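Local coordinates for novel Thermotoga maritima enzyme TM1112 (Thermotoga maritima, PDB 1O5U), which is of unknown function but belongs to the cupin family and is probably an enzyme with its site inside a small beta-barrel, at residues A[15-20]-A[70-75]; A[33-38]-A[93-98]; A[50-55]-A[75-80]; A[60-65]-A[84-89]. All coordinates share one frame; numbering follows the deposited sequence.

Contact 1: A[15-20]-A[70-75]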
# COMPACT_ATOMS: atom_id res chain seq x y z
N VAL A 15 1.63 -8.72 4.77
CA VAL A 15 1.00 -7.72 3.91
C VAL A 15 -0.06 -8.42 3.04
O VAL A 15 0.24 -9.40 2.32
CB VAL A 15 2.00 -7.03 3.00
CG1 VAL A 15 1.33 -5.93 2.21
CG2 VAL A 15 3.16 -6.45 3.81
N LYS A 16 -1.30 -7.95 3.14
CA LYS A 16 -2.41 -8.60 2.48
C LYS A 16 -2.69 -7.79 1.27
O LYS A 16 -2.74 -6.59 1.36
CB LYS A 16 -3.63 -8.60 3.40
CG LYS A 16 -3.35 -9.40 4.62
CD LYS A 16 -4.43 -9.31 5.68
CE LYS A 16 -4.05 -10.18 6.88
NZ LYS A 16 -3.89 -11.65 6.53
N ILE A 17 -2.85 -8.45 0.13
CA ILE A 17 -3.01 -7.79 -1.17
C ILE A 17 -4.08 -8.48 -1.99
O ILE A 17 -4.11 -9.73 -2.11
CB ILE A 17 -1.68 -7.85 -1.96
CG1 ILE A 17 -0.53 -7.27 -1.14
CG2 ILE A 17 -1.82 -7.13 -3.30
CD1 ILE A 17 0.89 -7.50 -1.79
N GLU A 18 -4.99 -7.70 -2.55
CA GLU A 18 -5.98 -8.25 -3.40
C GLU A 18 -6.37 -7.27 -4.45
O GLU A 18 -6.15 -6.08 -4.31
CB GLU A 18 -7.22 -8.65 -2.56
CG GLU A 18 -8.18 -7.54 -2.19
CD GLU A 18 -9.26 -7.99 -1.24
OE1 GLU A 18 -8.92 -8.74 -0.28
OE2 GLU A 18 -10.44 -7.64 -1.48
N LYS A 19 -6.90 -7.79 -5.55
CA LYS A 19 -7.58 -6.98 -6.54
C LYS A 19 -9.03 -6.94 -6.10
O LYS A 19 -9.77 -7.95 -6.25
CB LYS A 19 -7.46 -7.62 -7.93
CG LYS A 19 -6.03 -7.68 -8.42
CD LYS A 19 -5.51 -6.31 -8.78
CE LYS A 19 -4.23 -6.40 -9.69
NZ LYS A 19 -3.51 -5.10 -9.68
N PRO A 20 -9.50 -5.80 -5.55
CA PRO A 20 -10.83 -5.78 -4.95
C PRO A 20 -11.93 -5.83 -6.00
O PRO A 20 -11.73 -5.37 -7.12
CB PRO A 20 -10.84 -4.45 -4.18
CG PRO A 20 -10.03 -3.59 -5.06
CD PRO A 20 -8.85 -4.47 -5.44
N TYR A 70 7.02 -8.71 -1.48
CA TYR A 70 5.72 -8.50 -2.10
C TYR A 70 5.91 -7.41 -3.16
O TYR A 70 6.84 -6.59 -3.05
CB TYR A 70 4.77 -7.92 -1.07
CG TYR A 70 4.55 -8.78 0.13
CD1 TYR A 70 3.63 -9.84 0.11
CD2 TYR A 70 5.30 -8.58 1.27
CE1 TYR A 70 3.45 -10.65 1.27
CE2 TYR A 70 5.14 -9.39 2.39
CZ TYR A 70 4.23 -10.42 2.37
OH TYR A 70 4.09 -11.18 3.51
N VAL A 71 5.08 -7.45 -4.18
CA VAL A 71 4.98 -6.37 -5.13
C VAL A 71 3.54 -5.87 -5.05
O VAL A 71 2.55 -6.70 -5.00
CB VAL A 71 5.30 -6.87 -6.56
CG1 VAL A 71 4.91 -5.84 -7.64
CG2 VAL A 71 6.77 -7.17 -6.65
N ILE A 72 3.41 -4.57 -5.06
CA ILE A 72 2.09 -3.94 -5.14
C ILE A 72 2.07 -3.00 -6.32
O ILE A 72 3.07 -2.38 -6.64
CB ILE A 72 1.72 -3.23 -3.86
CG1 ILE A 72 2.79 -2.26 -3.43
CG2 ILE A 72 1.54 -4.24 -2.74
CD1 ILE A 72 2.45 -1.51 -2.11
N GLU A 73 0.95 -2.98 -7.00
CA GLU A 73 0.86 -2.20 -8.22
C GLU A 73 -0.53 -1.71 -8.46
O GLU A 73 -1.43 -1.97 -7.63
CB GLU A 73 1.45 -2.96 -9.39
CG GLU A 73 0.80 -4.23 -9.73
CD GLU A 73 1.68 -5.15 -10.59
OE1 GLU A 73 2.95 -4.95 -10.87
OE2 GLU A 73 1.03 -6.10 -10.98
N LYS A 74 -0.71 -0.96 -9.57
CA LYS A 74 -1.99 -0.28 -9.82
C LYS A 74 -3.13 -1.26 -9.68
O LYS A 74 -3.12 -2.37 -10.24
CB LYS A 74 -1.96 0.34 -11.24
CG LYS A 74 -3.23 1.00 -11.65
CD LYS A 74 -3.03 1.60 -13.06
CE LYS A 74 -4.26 2.34 -13.54
NZ LYS A 74 -4.19 2.58 -15.02
N GLY A 75 -4.17 -0.82 -9.00
CA GLY A 75 -5.39 -1.63 -8.84
C GLY A 75 -5.41 -2.51 -7.64
O GLY A 75 -6.45 -3.09 -7.33
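The phenol ring of Y70 is covered on one face by V15, whose CB stands 3.9 Å from the ring centroid and only 8° off the ring normal, a CH-pi contact. CG2 of V15 reaches over the same ring beside CE2, at 3.8 Å, while the carbonyl O of V15 comes close to CE1 of Y70. I17 carries the middle of the contact. Its CG1 turns away from its own carbonyl carbon (chi1 -55°), and the extended chain brings CD1 to CG2 of I72 at 3.5 Å, tight for two carbons, with CB of Y70 a little farther off. At the far end K19 bends at chi2 and lays CD near the carbonyl O of G75, so that NZ arrives 2.8 Å from the O of K74; its salt bridge, however, is to D76. CD of P20 rests 3.4 Å from the O of G75. The backbone turn of G75 would jam a CB against the preceding carbonyl O. Strands 16-18 and 70-73 belong to different sheets of the cupin barrel and cross at 43°. V15, I17, Y70 and I72 join these sheets by apolar and CH-pi packing, while the lysine end of K19 lies among the backbone oxygens of K74 and G75 and pairs with D76.

Contact 2: A[33-38]-A[93-98]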
# COMPACT_ATOMS: atom_id res chain seq x y z
N TRP A 33 -10.69 8.87 0.71
CA TRP A 33 -9.53 8.74 1.54
C TRP A 33 -8.47 9.71 1.05
O TRP A 33 -8.37 9.93 -0.17
CB TRP A 33 -8.97 7.33 1.44
CG TRP A 33 -9.83 6.20 1.99
CD1 TRP A 33 -11.00 6.28 2.61
CD2 TRP A 33 -9.49 4.81 1.94
NE1 TRP A 33 -11.46 5.03 2.95
CE2 TRP A 33 -10.54 4.10 2.54
CE3 TRP A 33 -8.41 4.11 1.41
CZ2 TRP A 33 -10.52 2.70 2.68
CZ3 TRP A 33 -8.36 2.72 1.57
CH2 TRP A 33 -9.43 2.04 2.17
N PRO A 34 -7.61 10.22 1.93
CA PRO A 34 -6.47 11.04 1.48
C PRO A 34 -5.57 10.35 0.46
O PRO A 34 -5.51 9.11 0.43
CB PRO A 34 -5.67 11.28 2.77
CG PRO A 34 -6.15 10.22 3.72
CD PRO A 34 -7.58 9.98 3.39
N ILE A 35 -4.84 11.16 -0.29
CA ILE A 35 -3.98 10.69 -1.36
C ILE A 35 -2.54 10.96 -0.96
O ILE A 35 -2.21 12.04 -0.44
CB ILE A 35 -4.34 11.38 -2.70
CG1 ILE A 35 -5.71 10.88 -3.21
CG2 ILE A 35 -3.28 11.00 -3.77
CD1 ILE A 35 -6.31 11.71 -4.39
N TRP A 36 -1.68 10.00 -1.25
CA TRP A 36 -0.23 10.05 -1.03
C TRP A 36 0.46 9.64 -2.33
O TRP A 36 0.02 8.73 -3.04
CB TRP A 36 0.16 9.08 0.06
CG TRP A 36 1.62 9.00 0.41
CD1 TRP A 36 2.27 9.75 1.30
CD2 TRP A 36 2.54 8.01 -0.02
NE1 TRP A 36 3.57 9.33 1.42
CE2 TRP A 36 3.76 8.26 0.60
CE3 TRP A 36 2.46 6.94 -0.90
CZ2 TRP A 36 4.87 7.48 0.41
CZ3 TRP A 36 3.57 6.17 -1.11
CH2 TRP A 36 4.77 6.44 -0.45
N GLU A 37 1.54 10.34 -2.66
CA GLU A 37 2.33 10.03 -3.83
C GLU A 37 3.80 9.98 -3.47
O GLU A 37 4.26 10.72 -2.59
CB GLU A 37 2.15 11.16 -4.85
CG GLU A 37 0.80 11.24 -5.45
CD GLU A 37 0.76 12.27 -6.59
OE1 GLU A 37 1.27 11.99 -7.68
OE2 GLU A 37 0.25 13.35 -6.36
N LYS A 38 4.56 9.22 -4.23
CA LYS A 38 5.99 9.09 -3.98
C LYS A 38 6.68 8.78 -5.29
O LYS A 38 6.23 7.94 -6.07
CB LYS A 38 6.28 7.96 -3.02
CG LYS A 38 7.69 7.89 -2.47
CD LYS A 38 7.90 9.02 -1.55
CE LYS A 38 9.13 8.88 -0.78
NZ LYS A 38 10.26 9.10 -1.63
N PRO A 93 6.58 5.59 -10.10
CA PRO A 93 5.96 6.56 -9.18
C PRO A 93 4.57 6.17 -8.73
O PRO A 93 3.70 5.84 -9.55
CB PRO A 93 5.94 7.85 -10.01
CG PRO A 93 7.02 7.69 -10.94
CD PRO A 93 7.20 6.26 -11.26
N VAL A 94 4.36 6.27 -7.42
CA VAL A 94 3.14 5.74 -6.77
C VAL A 94 2.19 6.84 -6.46
O VAL A 94 2.62 7.93 -6.09
CB VAL A 94 3.41 4.74 -5.62
CG1 VAL A 94 4.18 3.60 -6.13
CG2 VAL A 94 4.12 5.34 -4.48
N ARG A 95 0.89 6.58 -6.68
CA ARG A 95 -0.22 7.41 -6.20
C ARG A 95 -1.23 6.49 -5.56
O ARG A 95 -1.62 5.48 -6.14
CB ARG A 95 -0.88 8.22 -7.30
CG ARG A 95 -2.01 9.06 -6.85
CD ARG A 95 -2.57 9.98 -7.92
NE ARG A 95 -1.55 10.83 -8.49
CZ ARG A 95 -1.39 11.08 -9.76
NH1 ARG A 95 -0.38 11.85 -10.13
NH2 ARG A 95 -2.20 10.59 -10.68
N LYS A 96 -1.64 6.79 -4.34
CA LYS A 96 -2.58 5.91 -3.64
C LYS A 96 -3.52 6.68 -2.76
O LYS A 96 -3.20 7.81 -2.30
CB LYS A 96 -1.81 4.88 -2.81
CG LYS A 96 -1.08 5.44 -1.68
CD LYS A 96 -0.14 4.42 -1.03
CE LYS A 96 0.05 4.78 0.44
NZ LYS A 96 0.61 3.59 1.18
N HIS A 97 -4.69 6.08 -2.54
CA HIS A 97 -5.60 6.47 -1.44
C HIS A 97 -5.23 5.63 -0.21
O HIS A 97 -4.91 4.44 -0.36
CB HIS A 97 -7.07 6.20 -1.84
CG HIS A 97 -7.65 7.22 -2.77
ND1 HIS A 97 -8.12 8.45 -2.34
CD2 HIS A 97 -7.88 7.19 -4.11
CE1 HIS A 97 -8.56 9.15 -3.37
NE2 HIS A 97 -8.44 8.40 -4.46
N TYR A 98 -5.28 6.22 1.00
CA TYR A 98 -4.87 5.49 2.21
C TYR A 98 -5.76 5.81 3.38
O TYR A 98 -6.29 6.91 3.49
CB TYR A 98 -3.38 5.69 2.55
CG TYR A 98 -3.09 7.06 3.08
CD1 TYR A 98 -3.17 7.34 4.45
CD2 TYR A 98 -2.81 8.10 2.22
CE1 TYR A 98 -2.93 8.64 4.92
CE2 TYR A 98 -2.57 9.37 2.69
CZ TYR A 98 -2.63 9.66 4.02
OH TYR A 98 -2.40 10.97 4.43
O HOH W 1 -1.69 12.68 2.28
O HOH W 2 3.22 10.09 -8.25
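Backbone hydrogen bonds join W36 to K96 and K38 to V94 in both directions, an antiparallel pairing that Y98 N extends to the O of P34. The I35-H97 and E37-R95 pairs between them are non-hydrogen-bonded and carry CA-H...O contacts instead. Among side-chain bonds, H97 ND1 donates a hydrogen bond to the O of W33 at 2.6 Å; the acceptor lies in the imidazole plane, which fixes the rotation of the ring. E37 and R95 run side by side into a salt bridge. OE1 of E37 takes NH1 of R95 at 3.0 Å and, more weakly, NE, at the guanidinium edge, but the donor NH1 stands above the carboxylate, whose plane is turned 79° from the guanidinium. One water ties that same OE1 to the O of V94, and another links the O of I35 to Y98 OH. CH-pi contacts place CG1 of I35 over a face of H97, 3.7 Å from the ring centroid, and CG of P34 over Y98, 3.8 Å from its centroid. On the W36 side, CE3 of W36 meets CE of K96 at 3.5 Å. K96 gets there with CG between its backbone N and carbonyl carbon (chi1 68°) and the chain extended beyond. NZ of K96 is covalently linked to an unidentified ligand, beside W88 and C53. The pairing forms the edge of the five-stranded sheet of a cupin beta-barrel, with K96 reaching from it into the probable ligand pocket.

Contact 3: A[50-55]-A[75-80]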
# COMPACT_ATOMS: atom_id res chain seq x y z
N ASN A 50 -2.54 0.24 11.77
CA ASN A 50 -2.97 -0.50 10.60
C ASN A 50 -3.19 0.50 9.48
O ASN A 50 -3.48 1.66 9.73
CB ASN A 50 -4.28 -1.26 10.86
CG ASN A 50 -4.15 -2.35 11.89
OD1 ASN A 50 -3.25 -3.20 11.83
ND2 ASN A 50 -5.09 -2.38 12.84
N GLU A 51 -3.00 0.07 8.24
CA GLU A 51 -3.19 0.93 7.10
C GLU A 51 -3.66 0.15 5.85
O GLU A 51 -3.13 -0.92 5.54
CB GLU A 51 -1.87 1.65 6.78
CG GLU A 51 -2.06 2.66 5.67
CD GLU A 51 -0.98 3.72 5.67
OE1 GLU A 51 0.12 3.39 6.15
OE2 GLU A 51 -1.27 4.87 5.25
N THR A 52 -4.69 0.67 5.20
CA THR A 52 -5.18 0.14 3.94
C THR A 52 -4.94 1.16 2.87
O THR A 52 -5.25 2.33 3.11
CB THR A 52 -6.69 -0.17 4.05
OG1 THR A 52 -6.86 -1.15 5.08
CG2 THR A 52 -7.22 -0.83 2.77
N CYS A 53 -4.38 0.73 1.73
CA CYS A 53 -3.97 1.60 0.60
C CYS A 53 -4.65 1.02 -0.63
O CYS A 53 -4.64 -0.20 -0.82
CB CYS A 53 -2.41 1.52 0.43
SG CYS A 53 -1.68 2.27 1.95
N TYR A 54 -5.24 1.88 -1.44
CA TYR A 54 -5.66 1.53 -2.79
C TYR A 54 -4.73 2.22 -3.81
O TYR A 54 -4.62 3.43 -3.84
CB TYR A 54 -7.12 1.90 -3.05
CG TYR A 54 -7.59 1.50 -4.43
CD1 TYR A 54 -7.85 2.45 -5.42
CD2 TYR A 54 -7.63 0.14 -4.79
CE1 TYR A 54 -8.23 2.08 -6.66
CE2 TYR A 54 -7.96 -0.23 -6.08
CZ TYR A 54 -8.28 0.73 -6.99
OH TYR A 54 -8.66 0.34 -8.26
N ILE A 55 -4.07 1.44 -4.64
CA ILE A 55 -3.07 1.96 -5.58
C ILE A 55 -3.70 2.44 -6.90
O ILE A 55 -4.28 1.65 -7.70
CB ILE A 55 -1.94 0.92 -5.87
CG1 ILE A 55 -1.40 0.27 -4.61
CG2 ILE A 55 -0.80 1.51 -6.68
CD1 ILE A 55 -0.92 1.21 -3.56
N GLY A 75 -4.17 -0.82 -9.00
CA GLY A 75 -5.39 -1.63 -8.84
C GLY A 75 -5.41 -2.51 -7.64
O GLY A 75 -6.45 -3.09 -7.33
N ASP A 76 -4.31 -2.59 -6.91
CA ASP A 76 -4.29 -3.38 -5.69
C ASP A 76 -4.84 -2.64 -4.50
O ASP A 76 -4.57 -1.44 -4.33
CB ASP A 76 -2.84 -3.76 -5.33
CG ASP A 76 -2.24 -4.82 -6.24
OD1 ASP A 76 -1.00 -4.98 -6.19
OD2 ASP A 76 -2.96 -5.58 -6.96
N LEU A 77 -5.52 -3.40 -3.64
CA LEU A 77 -5.95 -3.00 -2.30
C LEU A 77 -5.03 -3.74 -1.36
O LEU A 77 -5.03 -4.97 -1.32
CB LEU A 77 -7.36 -3.39 -2.06
CG LEU A 77 -7.97 -2.87 -0.75
CD1 LEU A 77 -8.14 -1.34 -0.75
CD2 LEU A 77 -9.29 -3.55 -0.55
N VAL A 78 -4.27 -2.99 -0.56
CA VAL A 78 -3.22 -3.55 0.29
C VAL A 78 -3.44 -3.16 1.74
O VAL A 78 -3.81 -2.02 2.01
CB VAL A 78 -1.82 -3.05 -0.12
CG1 VAL A 78 -0.76 -3.78 0.69
CG2 VAL A 78 -1.66 -3.18 -1.62
N THR A 79 -3.28 -4.12 2.67
CA THR A 79 -3.40 -3.82 4.10
C THR A 79 -2.12 -4.16 4.81
O THR A 79 -1.66 -5.31 4.76
CB THR A 79 -4.60 -4.56 4.72
OG1 THR A 79 -5.80 -4.17 4.03
CG2 THR A 79 -4.83 -4.14 6.18
N PHE A 80 -1.55 -3.15 5.48
CA PHE A 80 -0.34 -3.28 6.28
C PHE A 80 -0.77 -3.30 7.75
O PHE A 80 -1.54 -2.44 8.13
CB PHE A 80 0.53 -2.06 6.05
CG PHE A 80 0.99 -1.90 4.64
CD1 PHE A 80 0.31 -1.07 3.76
CD2 PHE A 80 2.08 -2.61 4.18
CE1 PHE A 80 0.76 -0.92 2.45
CE2 PHE A 80 2.50 -2.49 2.85
CZ PHE A 80 1.82 -1.64 2.00
O HOH W 3 -8.79 -2.49 -8.76
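The O of E51 receives the backbone N of F80 at 2.7 Å, the shortest hydrogen bond between strands 51-55 and 77-80, and CA of T79 adds a CA-H...O contact to the same oxygen. E51 N answers to the O of F80, and C53 and V78 exchange a second reciprocal pair. Beyond them I55 N binds the O of D76, and G75 N the O of I55 at 2.8 Å, so the pairing runs on into the turn. T52 and T79 face each other in a non-hydrogen-bonded pair, where their OG1 atoms share a weak hydrogen bond of 3.4 Å; CG2 of T52 also packs on CD1 of L77. On the opposite face SG of C53 lies at the edge of the F80 ring, 4.0 Å from CE1, and near an unidentified bound ligand. Y54 holds CG opposite its backbone N (chi1 -178°), which sends the ring along the turn: CD2 passes the O of D76, CE2 comes within 3.5 Å of the O of G75, and a water in the ring plane links OH to that oxygen. Replacing Y54 with an alanine would probably leave the water without its phenol partner and open a gap beside the carbonyls of G75 and D76. D76 meanwhile pairs with K19. These are neighbouring antiparallel strands in the five-stranded sheet of a cupin beta-barrel, with C53 and F80 facing its interior.

Contact 4: A[60-65]-A[84-89]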
# COMPACT_ATOMS: atom_id res chain seq x y z
N VAL A 60 5.60 -0.95 -6.52
CA VAL A 60 6.49 -0.94 -5.38
C VAL A 60 6.84 -2.36 -5.00
O VAL A 60 5.96 -3.22 -5.04
CB VAL A 60 5.81 -0.31 -4.15
CG1 VAL A 60 6.80 -0.14 -3.01
CG2 VAL A 60 5.22 1.04 -4.52
N GLU A 61 8.11 -2.60 -4.67
CA GLU A 61 8.58 -3.87 -4.08
C GLU A 61 8.69 -3.60 -2.56
O GLU A 61 9.44 -2.72 -2.17
CB GLU A 61 9.95 -4.28 -4.62
CG GLU A 61 9.96 -4.81 -6.07
CD GLU A 61 11.35 -4.98 -6.70
OE1 GLU A 61 12.37 -4.40 -6.21
OE2 GLU A 61 11.44 -5.65 -7.79
N VAL A 62 7.96 -4.35 -1.73
CA VAL A 62 8.08 -4.18 -0.26
C VAL A 62 8.82 -5.42 0.30
O VAL A 62 8.51 -6.53 -0.07
CB VAL A 62 6.71 -3.98 0.36
CG1 VAL A 62 6.77 -3.93 1.84
CG2 VAL A 62 6.03 -2.74 -0.20
N THR A 63 9.83 -5.23 1.15
CA THR A 63 10.53 -6.31 1.83
C THR A 63 10.35 -6.04 3.32
O THR A 63 10.77 -4.99 3.80
CB THR A 63 12.02 -6.30 1.49
OG1 THR A 63 12.17 -6.45 0.07
CG2 THR A 63 12.70 -7.51 2.07
N THR A 64 9.75 -6.98 4.02
CA THR A 64 9.52 -6.82 5.45
C THR A 64 10.82 -7.06 6.23
O THR A 64 11.81 -7.58 5.71
CB THR A 64 8.42 -7.73 5.95
OG1 THR A 64 8.81 -9.11 5.89
CG2 THR A 64 7.21 -7.62 5.12
N GLU A 65 10.81 -6.68 7.50
CA GLU A 65 11.99 -6.87 8.34
C GLU A 65 12.49 -8.31 8.34
O GLU A 65 13.71 -8.55 8.40
CB GLU A 65 11.64 -6.48 9.78
CG GLU A 65 12.83 -6.20 10.64
CD GLU A 65 12.40 -5.82 12.04
OE1 GLU A 65 11.18 -5.97 12.38
OE2 GLU A 65 13.30 -5.41 12.80
N LEU A 84 4.43 -3.44 11.68
CA LEU A 84 5.29 -3.93 10.61
C LEU A 84 6.39 -2.92 10.30
O LEU A 84 6.11 -1.73 10.08
CB LEU A 84 4.48 -4.23 9.33
CG LEU A 84 5.23 -4.52 8.02
CD1 LEU A 84 5.89 -5.86 8.07
CD2 LEU A 84 4.29 -4.46 6.83
N ARG A 85 7.63 -3.40 10.25
CA ARG A 85 8.73 -2.63 9.74
C ARG A 85 9.14 -3.23 8.40
O ARG A 85 9.33 -4.42 8.29
CB ARG A 85 9.89 -2.68 10.72
CG ARG A 85 10.87 -1.59 10.51
CD ARG A 85 11.84 -1.42 11.68
NE ARG A 85 11.21 -0.82 12.88
CZ ARG A 85 10.79 -1.51 13.97
NH1 ARG A 85 10.24 -0.86 14.99
NH2 ARG A 85 10.95 -2.83 14.09
N CYS A 86 9.30 -2.39 7.39
CA CYS A 86 9.62 -2.85 6.07
C CYS A 86 10.37 -1.80 5.33
O CYS A 86 10.61 -0.70 5.84
CB CYS A 86 8.33 -3.21 5.31
SG CYS A 86 7.23 -1.80 5.04
N ARG A 87 10.81 -2.17 4.13
CA ARG A 87 11.45 -1.23 3.23
C ARG A 87 10.65 -1.21 1.96
O ARG A 87 10.30 -2.27 1.44
CB ARG A 87 12.87 -1.67 2.93
CG ARG A 87 13.69 -0.67 2.12
CD ARG A 87 15.16 -0.81 2.39
NE ARG A 87 15.98 0.15 1.66
CZ ARG A 87 16.39 1.34 2.12
NH1 ARG A 87 16.06 1.75 3.32
NH2 ARG A 87 17.13 2.12 1.36
N TRP A 88 10.31 -0.01 1.51
CA TRP A 88 9.68 0.25 0.23
C TRP A 88 10.71 0.56 -0.84
O TRP A 88 11.61 1.38 -0.62
CB TRP A 88 8.74 1.47 0.34
CG TRP A 88 7.36 1.17 0.89
CD1 TRP A 88 7.07 0.46 2.00
CD2 TRP A 88 6.11 1.59 0.34
NE1 TRP A 88 5.71 0.40 2.18
CE2 TRP A 88 5.09 1.09 1.18
CE3 TRP A 88 5.73 2.36 -0.76
CZ2 TRP A 88 3.77 1.28 0.92
CZ3 TRP A 88 4.41 2.57 -0.99
CH2 TRP A 88 3.44 2.04 -0.17
N LYS A 89 10.58 -0.08 -2.00
CA LYS A 89 11.34 0.30 -3.20
C LYS A 89 10.36 0.68 -4.28
O LYS A 89 9.67 -0.20 -4.85
CB LYS A 89 12.22 -0.86 -3.68
CG LYS A 89 13.18 -0.43 -4.79
CD LYS A 89 14.19 -1.47 -5.12
CE LYS A 89 15.10 -0.95 -6.24
NZ LYS A 89 16.04 -2.00 -6.76
O HOH W 4 14.81 -4.11 -7.55
O HOH W 5 7.99 -6.17 11.16
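W88 packs on V60 and V62 where strands 60-64 and 85-89 pair antiparallel in the four-stranded sheet of the cupin barrel. Its CB lies 4.2 Å from CG1 of V60, and CG, set opposite the carbonyl carbon (chi1 -83°), keeps the same neighbour. The five-membered ring then takes V62: CG2 stands over one face, 4.0 Å from that ring's centroid and 11° off its normal, near CD1 and NE1. The six-membered ring returns to V60, whose CG1 touches CE3 at 3.5 Å while CG2 nears CZ3. NE1 has a weak hydrogen bond to Y47, and the indole also meets F43, W36 and an unidentified ligand. Were W88 replaced by an alanine, both valines would probably lose their aromatic cover and a gap would be likely to open beside the ligand. Backbone hydrogen bonds run both ways for E61 with K89 and for T63 with R87; R87 itself spends its guanidinium on D44 and E42. At the strand end E65 N binds the O of R85, and their side chains run together into a long salt bridge, OE1 to NH2 3.6 Å. E61 and K89 also lie alongside, joined through a water 2.8 Å from E61 OE1 and 2.6 Å from K89 NZ.

How the contacts relate
Contact 3 is the most buried and contact 1 is a surface contact, with contacts 2 and 4 partly buried. Contacts 2, 3 and 4 are antiparallel pairings within a sheet, 2 and 3 in the five-stranded one and 4 in the other; contact 1 instead joins the two sheets, mainly through side-chain packing. It shares G75 with contact 3, and K19 meets D76 between them in a salt bridge. Strand 51-55 borders strand 93-100, so contacts 2 and 3 continue one another, H97 O meeting Y54 N. Inside the barrel K96, C53, F80 and W88 converge from contacts 2, 3 and 4, while the Glu-Arg salt bridges of contacts 2 and 4 involve exposed residues.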